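Long-range contact in Phthiocerol/phenolphthiocerol synthesis polyketide synthase type I PpsC (Mycobacterium tuberculosis, PDB 5NJI), which probably dehydrates beta-hydroxyacyl intermediates, through its dehydratase domain, while polyketide chains for phthiocerol and phenolphthiocerol lipids are built: residues 56-69 / 182-194. The protein carries 1 engineered substitution. Sequence-based numbering, arbitrary orientation.
Sequences WLADFVIDDLVVLP and GAGQQHGPAFQGI. Engineered in segment 56-69: Phe60 (natural residue His). With 8Z2 (~{S}-[2-[3-[[(2~{R})-4-[[[(2~{R},3~{S},4~{R},5~{R})-5-(6-aminopurin-9-yl)-4-oxidanyl-3-phosphonooxy-oxolan-2-yl]methoxy-oxidanyl-phosphoryl]oxy-oxidanyl-phosphoryl]oxy-3,3-dimethyl-2-oxidanyl-butanoyl]amino]propanoylamino]ethyl] (~{E})-dodec-2-enethioate), chain B.
Phe60, an engineered replacement of the natural histidine, shares its sheet face with Ile62, Gln185 and His187; with CG anti to the backbone N (chi1 -161°), its ring lies against Phe191 and His187. Its CD1 rests over one face of Phe191, near the rim, 3.6 Å from Phe191 CE2, with the planes 59° apart. His187 runs alongside, an oblique ring contact with NE2 3.6 Å from Phe60 CE1; the same nitrogen has a weak hydrogen bond to Asp230 of helix 226-234. Trp56 crosses Phe191 at about a right angle, completing an aromatic cluster.

Beneath the rings, antiparallel strands 60-62 and 185-187 pair: Gln186 N bonds Val61 O at 2.8 Å, the reverse bond is weak, and Asp63 N to Gly184 O continues the pairing. Asp59 closes one end, its O taking Gly188 N at 2.7 Å and its OD2 taking Ala190 N at 2.8 Å. Asp59 CB packs 3.8 Å from Gly188 CA, where a CB would strike the carboxylate. On the opposite face Gln186 stretches past Val61 CG1 to the type I' turn 62-65; its OE1 accepts Asp64 N at 2.9 Å, and NE2 weakly reaches Asp64 OD1.

By family, Phe60 occupies the histidine position of the HxxxGxxxxP-type motif ending at Pro69 (Asp64 at its glycine position), facing Asp230, consistent with the His/Asp pair of double-hotdog dehydratases. Gln185, bent at chi2 (109°), brings its buried, unpartnered OE1 3.3 Å from CA2 of the bound dodecenoyl-CoA (8Z2). Phe60's ring edge meets that carbon and Ile62 CD1 the sulfur: these side chains offer mainly van der Waals contact, while Gly70 N hydrogen-bonds the ligand.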
loop_
_atom_site.group_PDB
_atom_site.type_symbol
_atom_site.label_atom_id
_atom_site.label_comp_id
_atom_site.label_asym_id
_atom_site.label_seq_id
_atom_site.Cartn_x
_atom_site.Cartn_y
_atom_site.Cartn_z
ATOM N N TRP A 56 3.986 5.874 -12.481
ATOM C CA TRP A 56 3.723 4.424 -12.696
ATOM C C TRP A 56 2.200 3.977 -12.556
ATOM O O TRP A 56 1.944 2.890 -12.555
ATOM C CB TRP A 56 4.560 3.606 -11.640
ATOM C CG TRP A 56 4.604 4.371 -10.284
ATOM C CD1 TRP A 56 5.601 5.112 -9.823
ATOM C CD2 TRP A 56 3.556 4.479 -9.319
ATOM N NE1 TRP A 56 5.291 5.648 -8.632
ATOM C CE2 TRP A 56 4.033 5.279 -8.289
ATOM C CE3 TRP A 56 2.287 3.955 -9.212
ATOM C CZ2 TRP A 56 3.283 5.561 -7.191
ATOM C CZ3 TRP A 56 1.557 4.242 -8.139
ATOM C CH2 TRP A 56 2.042 5.042 -7.151
ATOM N N LEU A 57 1.268 4.916 -12.532
ATOM C CA LEU A 57 -0.140 4.608 -12.183
ATOM C C LEU A 57 -0.688 3.632 -13.303
ATOM O O LEU A 57 -1.494 2.807 -13.040
ATOM C CB LEU A 57 -1.083 5.867 -12.022
ATOM C CG LEU A 57 -0.998 6.641 -10.673
ATOM C CD1 LEU A 57 0.392 7.128 -10.328
ATOM C CD2 LEU A 57 -2.051 7.740 -10.571
ATOM N N ALA A 58 -0.347 3.898 -14.565
ATOM C CA ALA A 58 -0.813 3.000 -15.645
ATOM C C ALA A 58 -0.475 1.502 -15.452
ATOM O O ALA A 58 -1.065 0.664 -16.067
ATOM C CB ALA A 58 -0.343 3.428 -17.085
ATOM N N ASP A 59 0.507 1.210 -14.614
ATOM C CA ASP A 59 0.924 -0.165 -14.427
ATOM C C ASP A 59 0.141 -0.886 -13.334
ATOM O O ASP A 59 0.441 -2.053 -13.047
ATOM C CB ASP A 59 2.421 -0.208 -14.127
ATOM C CG ASP A 59 3.283 -0.114 -15.384
ATOM O OD1 ASP A 59 2.741 0.110 -16.495
ATOM O OD2 ASP A 59 4.509 -0.290 -15.274
ATOM N N PHE A 60 -0.871 -0.249 -12.742
ATOM C CA PHE A 60 -1.731 -0.920 -11.773
ATOM C C PHE A 60 -3.140 -1.005 -12.348
ATOM O O PHE A 60 -3.866 -0.010 -12.370
ATOM C CB PHE A 60 -1.734 -0.211 -10.429
ATOM C CG PHE A 60 -2.219 -1.096 -9.325
ATOM C CD1 PHE A 60 -1.339 -1.928 -8.657
ATOM C CD2 PHE A 60 -3.564 -1.169 -9.027
ATOM C CE1 PHE A 60 -1.785 -2.758 -7.665
ATOM C CE2 PHE A 60 -4.023 -2.007 -8.044
ATOM C CZ PHE A 60 -3.125 -2.817 -7.367
ATOM N N VAL A 61 -3.505 -2.185 -12.816
ATOM C CA VAL A 61 -4.709 -2.389 -13.608
ATOM C C VAL A 61 -5.520 -3.529 -13.014
ATOM O O VAL A 61 -4.969 -4.544 -12.579
ATOM C CB VAL A 61 -4.337 -2.672 -15.073
ATOM C CG1 VAL A 61 -5.554 -3.106 -15.891
ATOM C CG2 VAL A 61 -3.661 -1.444 -15.682
ATOM N N ILE A 62 -6.835 -3.347 -12.965
ATOM C CA ILE A 62 -7.769 -4.387 -12.553
ATOM C C ILE A 62 -8.843 -4.487 -13.626
ATOM O O ILE A 62 -9.506 -3.491 -13.937
ATOM C CB ILE A 62 -8.397 -4.102 -11.181
ATOM C CG1 ILE A 62 -7.312 -4.033 -10.104
ATOM C CG2 ILE A 62 -9.435 -5.182 -10.845
ATOM C CD1 ILE A 62 -7.830 -3.865 -8.708
ATOM N N ASP A 63 -8.989 -5.664 -14.226
ATOM C CA ASP A 63 -10.009 -5.861 -15.260
ATOM C C ASP A 63 -9.898 -4.784 -16.341
ATOM O O ASP A 63 -10.891 -4.166 -16.744
ATOM C CB ASP A 63 -11.416 -5.866 -14.648
ATOM C CG ASP A 63 -11.683 -7.083 -13.778
ATOM O OD1 ASP A 63 -10.948 -8.084 -13.896
ATOM O OD2 ASP A 63 -12.652 -7.039 -12.984
ATOM N N ASP A 64 -8.659 -4.560 -16.793
ATOM C CA ASP A 64 -8.291 -3.627 -17.862
ATOM C C ASP A 64 -8.350 -2.153 -17.470
ATOM O O ASP A 64 -7.901 -1.303 -18.246
ATOM C CB ASP A 64 -9.173 -3.827 -19.102
ATOM C CG ASP A 64 -8.914 -5.145 -19.796
ATOM O OD1 ASP A 64 -7.738 -5.575 -19.835
ATOM O OD2 ASP A 64 -9.887 -5.744 -20.303
ATOM N N LEU A 65 -8.861 -1.827 -16.288
ATOM C CA LEU A 65 -8.982 -0.429 -15.869
ATOM C C LEU A 65 -7.858 -0.048 -14.914
ATOM O O LEU A 65 -7.526 -0.809 -14.001
ATOM C CB LEU A 65 -10.325 -0.157 -15.180
ATOM C CG LEU A 65 -11.590 -0.531 -15.943
ATOM C CD1 LEU A 65 -12.795 -0.094 -15.129
ATOM C CD2 LEU A 65 -11.604 0.096 -17.313
ATOM N N VAL A 66 -7.311 1.152 -15.111
ATOM C CA VAL A 66 -6.314 1.705 -14.193
ATOM C C VAL A 66 -7.006 2.069 -12.890
ATOM O O VAL A 66 -7.959 2.851 -12.876
ATOM C CB VAL A 66 -5.626 2.933 -14.802
ATOM C CG1 VAL A 66 -4.637 3.567 -13.807
ATOM C CG2 VAL A 66 -4.911 2.568 -16.105
ATOM N N VAL A 67 -6.529 1.507 -11.788
ATOM C CA VAL A 67 -7.146 1.670 -10.487
ATOM C C VAL A 67 -6.053 2.112 -9.530
ATOM O O VAL A 67 -4.910 1.669 -9.636
ATOM C CB VAL A 67 -7.792 0.350 -10.025
ATOM C CG1 VAL A 67 -8.132 0.374 -8.542
ATOM C CG2 VAL A 67 -9.030 0.081 -10.851
ATOM N N LEU A 68 -6.396 2.974 -8.597
ATOM C CA LEU A 68 -5.384 3.437 -7.674
ATOM C C LEU A 68 -5.105 2.350 -6.642
ATOM O O LEU A 68 -6.046 1.849 -6.013
ATOM C CB LEU A 68 -5.823 4.715 -6.962
ATOM C CG LEU A 68 -4.696 5.453 -6.240
ATOM C CD1 LEU A 68 -3.756 6.102 -7.258
ATOM C CD2 LEU A 68 -5.251 6.490 -5.298
ATOM N N PRO A 69 -3.854 1.943 -6.445
ATOM C CA PRO A 69 -3.607 0.832 -5.521
ATOM C C PRO A 69 -3.822 1.239 -4.071
ATOM O O PRO A 69 -3.636 2.396 -3.684
ATOM C CB PRO A 69 -2.149 0.460 -5.792
ATOM C CG PRO A 69 -1.531 1.681 -6.306
ATOM C CD PRO A 69 -2.608 2.397 -7.091
ATOM N N GLY A 182 -4.721 -13.935 -14.039
ATOM C CA GLY A 182 -5.901 -14.745 -14.270
ATOM C C GLY A 182 -7.053 -14.376 -13.365
ATOM O O GLY A 182 -8.209 -14.689 -13.679
ATOM N N ALA A 183 -6.760 -13.732 -12.239
ATOM C CA ALA A 183 -7.771 -13.191 -11.345
ATOM C C ALA A 183 -8.176 -11.756 -11.689
ATOM O O ALA A 183 -8.997 -11.177 -10.968
ATOM C CB ALA A 183 -7.271 -13.242 -9.904
ATOM N N GLY A 184 -7.620 -11.166 -12.745
ATOM C CA GLY A 184 -7.950 -9.802 -13.141
ATOM C C GLY A 184 -7.032 -8.728 -12.582
ATOM O O GLY A 184 -7.273 -7.540 -12.816
ATOM N N GLN A 185 -6.004 -9.116 -11.854
ATOM C CA GLN A 185 -5.047 -8.217 -11.213
ATOM C C GLN A 185 -3.838 -8.155 -12.137
ATOM O O GLN A 185 -3.055 -9.105 -12.204
ATOM C CB GLN A 185 -4.679 -8.777 -9.847
ATOM C CG GLN A 185 -3.806 -7.924 -8.998
ATOM C CD GLN A 185 -4.586 -7.375 -7.852
ATOM O OE1 GLN A 185 -4.835 -6.178 -7.797
ATOM N NE2 GLN A 185 -5.024 -8.254 -6.944
ATOM N N GLN A 186 -3.681 -7.044 -12.846
ATOM C CA GLN A 186 -2.732 -6.930 -13.949
ATOM C C GLN A 186 -1.635 -5.919 -13.584
ATOM O O GLN A 186 -1.708 -4.733 -13.916
ATOM C CB GLN A 186 -3.465 -6.527 -15.231
ATOM C CG GLN A 186 -4.565 -7.516 -15.655
ATOM C CD GLN A 186 -5.660 -6.853 -16.485
ATOM O OE1 GLN A 186 -6.754 -6.598 -15.991
ATOM N NE2 GLN A 186 -5.364 -6.572 -17.750
ATOM N N HIS A 187 -0.605 -6.402 -12.912
ATOM C CA HIS A 187 0.535 -5.568 -12.559
ATOM C C HIS A 187 1.441 -5.381 -13.770
ATOM O O HIS A 187 1.971 -6.360 -14.310
ATOM C CB HIS A 187 1.352 -6.209 -11.439
ATOM C CG HIS A 187 0.665 -6.278 -10.108
ATOM N ND1 HIS A 187 0.065 -7.424 -9.637
ATOM C CD2 HIS A 187 0.543 -5.358 -9.122
ATOM C CE1 HIS A 187 -0.416 -7.203 -8.427
ATOM N NE2 HIS A 187 -0.127 -5.960 -8.085
ATOM N N GLY A 188 1.666 -4.133 -14.167
ATOM C CA GLY A 188 2.630 -3.841 -15.198
ATOM C C GLY A 188 4.050 -3.835 -14.663
ATOM O O GLY A 188 4.311 -4.116 -13.493
ATOM N N PRO A 189 5.004 -3.491 -15.536
ATOM C CA PRO A 189 6.423 -3.671 -15.169
ATOM C C PRO A 189 6.849 -2.945 -13.903
ATOM O O PRO A 189 7.685 -3.453 -13.144
ATOM C CB PRO A 189 7.157 -3.136 -16.403
ATOM C CG PRO A 189 6.208 -3.384 -17.531
ATOM C CD PRO A 189 4.838 -3.170 -16.968
ATOM N N ALA A 190 6.301 -1.758 -13.647
ATOM C CA ALA A 190 6.722 -1.013 -12.480
ATOM C C ALA A 190 6.414 -1.755 -11.185
ATOM O O ALA A 190 7.096 -1.526 -10.190
ATOM C CB ALA A 190 6.067 0.360 -12.475
ATOM N N PHE A 191 5.431 -2.646 -11.185
ATOM C CA PHE A 191 5.019 -3.376 -9.992
ATOM C C PHE A 191 5.549 -4.797 -9.938
ATOM O O PHE A 191 5.249 -5.507 -8.985
ATOM C CB PHE A 191 3.486 -3.414 -9.901
ATOM C CG PHE A 191 2.868 -2.110 -9.470
ATOM C CD1 PHE A 191 2.676 -1.078 -10.367
ATOM C CD2 PHE A 191 2.490 -1.921 -8.149
ATOM C CE1 PHE A 191 2.132 0.138 -9.966
ATOM C CE2 PHE A 191 1.937 -0.702 -7.733
ATOM C CZ PHE A 191 1.746 0.322 -8.645
ATOM N N GLN A 192 6.310 -5.237 -10.940
ATOM C CA GLN A 192 6.790 -6.618 -10.985
ATOM C C GLN A 192 8.128 -6.722 -10.257
ATOM O O GLN A 192 9.192 -6.976 -10.837
ATOM C CB GLN A 192 6.884 -7.088 -12.431
ATOM C CG GLN A 192 5.512 -7.311 -13.086
ATOM C CD GLN A 192 5.607 -7.540 -14.586
ATOM O OE1 GLN A 192 6.657 -7.930 -15.087
ATOM N NE2 GLN A 192 4.517 -7.273 -15.313
ATOM N N GLY A 193 8.048 -6.539 -8.946
ATOM C CA GLY A 193 9.211 -6.511 -8.087
ATOM C C GLY A 193 9.555 -7.796 -7.372
ATOM O O GLY A 193 10.590 -7.846 -6.715
ATOM N N ILE A 194 8.748 -8.837 -7.481
ATOM C CA ILE A 194 9.111 -10.114 -6.882
ATOM C C ILE A 194 10.035 -10.843 -7.851
ATOM O O ILE A 194 9.643 -11.168 -8.976
ATOM C CB ILE A 194 7.863 -10.934 -6.541
ATOM C CG1 ILE A 194 7.149 -10.258 -5.359
ATOM C CG2 ILE A 194 8.241 -12.350 -6.175
ATOM C CD1 ILE A 194 5.903 -10.921 -4.901
HETATM C C2 8Z2 B . -17.441 3.176 7.213
HETATM C C4 8Z2 B . -18.574 2.004 5.531
HETATM C C5 8Z2 B . -19.449 2.978 5.451
HETATM C C6 8Z2 B . -19.366 4.028 6.230
HETATM C C8 8Z2 B . -20.045 1.523 4.038
HETATM C C10 8Z2 B . -3.879 -12.446 -3.177
HETATM C C11 8Z2 B . -4.214 -13.545 -2.253
HETATM C C12 8Z2 B . -5.292 -14.388 -2.819
HETATM N N9 8Z2 B . -18.911 1.127 4.608
HETATM N N7 8Z2 B . -20.323 2.687 4.522
HETATM N N3 8Z2 B . -17.555 2.076 6.407
HETATM N N1 8Z2 B . -18.384 4.159 7.123
HETATM N N6 8Z2 B . -20.311 4.914 6.040
HETATM C "C1'" 8Z2 B . -17.803 -0.019 4.781
HETATM C "C2'" 8Z2 B . -18.402 -0.750 5.922
HETATM O "O2'" 8Z2 B . -17.223 -0.871 6.707
HETATM C "C3'" 8Z2 B . -19.016 -2.061 5.205
HETATM O "O3'" 8Z2 B . -20.046 -2.622 6.070
HETATM C "C4'" 8Z2 B . -17.518 -2.583 4.682
HETATM O "O4'" 8Z2 B . -17.102 -1.277 4.064
HETATM C "C5'" 8Z2 B . -17.228 -3.659 3.648
HETATM O "O5'" 8Z2 B . -17.706 -3.426 2.377
HETATM P P1 8Z2 B . -19.109 -3.176 1.982
HETATM O O11 8Z2 B . -19.102 -1.725 2.125
HETATM O O12 8Z2 B . -20.178 -3.606 2.919
HETATM O O6 8Z2 B . -19.474 -3.668 0.390
HETATM P P2 8Z2 B . -19.640 -2.569 -0.781
HETATM O O21 8Z2 B . -19.822 -1.090 -0.234
HETATM O O22 8Z2 B . -20.553 -2.597 -1.850
HETATM O O7 8Z2 B . -18.144 -2.850 -1.376
HETATM C CPA 8Z2 B . -17.238 -3.928 -1.081
HETATM C CPB 8Z2 B . -16.001 -3.617 -1.967
HETATM C CP8 8Z2 B . -15.537 -2.198 -1.593
HETATM C CP7 8Z2 B . -14.887 -4.589 -1.750
HETATM C CP9 8Z2 B . -16.432 -3.661 -3.428
HETATM O OP3 8Z2 B . -15.223 -2.246 -0.257
HETATM C CP6 8Z2 B . -14.317 -1.679 -2.399
HETATM O OP2 8Z2 B . -14.419 -1.569 -3.567
HETATM N NP2 8Z2 B . -13.283 -1.205 -1.721
HETATM C CP5 8Z2 B . -12.088 -0.618 -2.284
HETATM C CP4 8Z2 B . -11.022 -1.685 -2.448
HETATM C CP3 8Z2 B . -9.770 -1.020 -3.064
HETATM O OP1 8Z2 B . -9.874 -0.026 -3.696
HETATM N NP1 8Z2 B . -8.610 -1.602 -2.877
HETATM C CP2 8Z2 B . -7.383 -1.048 -3.365
HETATM C CP1 8Z2 B . -7.215 -1.270 -4.825
HETATM S S 8Z2 B . -6.994 -3.037 -5.201
HETATM P P3 8Z2 B . -21.403 -1.542 6.375
HETATM O O31 8Z2 B . -21.667 -0.903 4.834
HETATM O O32 8Z2 B . -21.163 -0.363 7.101
HETATM O O33 8Z2 B . -22.685 -2.073 6.847
HETATM C CA1 8Z2 B . -5.562 -3.287 -4.713
HETATM C CA2 8Z2 B . -5.046 -4.660 -4.930
HETATM O OA1 8Z2 B . -4.808 -2.526 -4.193
HETATM C CA3 8Z2 B . -3.690 -4.969 -4.430
HETATM C CA4 8Z2 B . -3.206 -6.349 -4.608
HETATM C CA5 8Z2 B . -1.933 -6.635 -3.852
HETATM C CA6 8Z2 B . -1.532 -8.090 -4.035
HETATM C CA7 8Z2 B . -2.392 -9.027 -3.156
HETATM C CA8 8Z2 B . -2.361 -10.467 -3.628
HETATM C CA9 8Z2 B . -2.903 -11.494 -2.596
#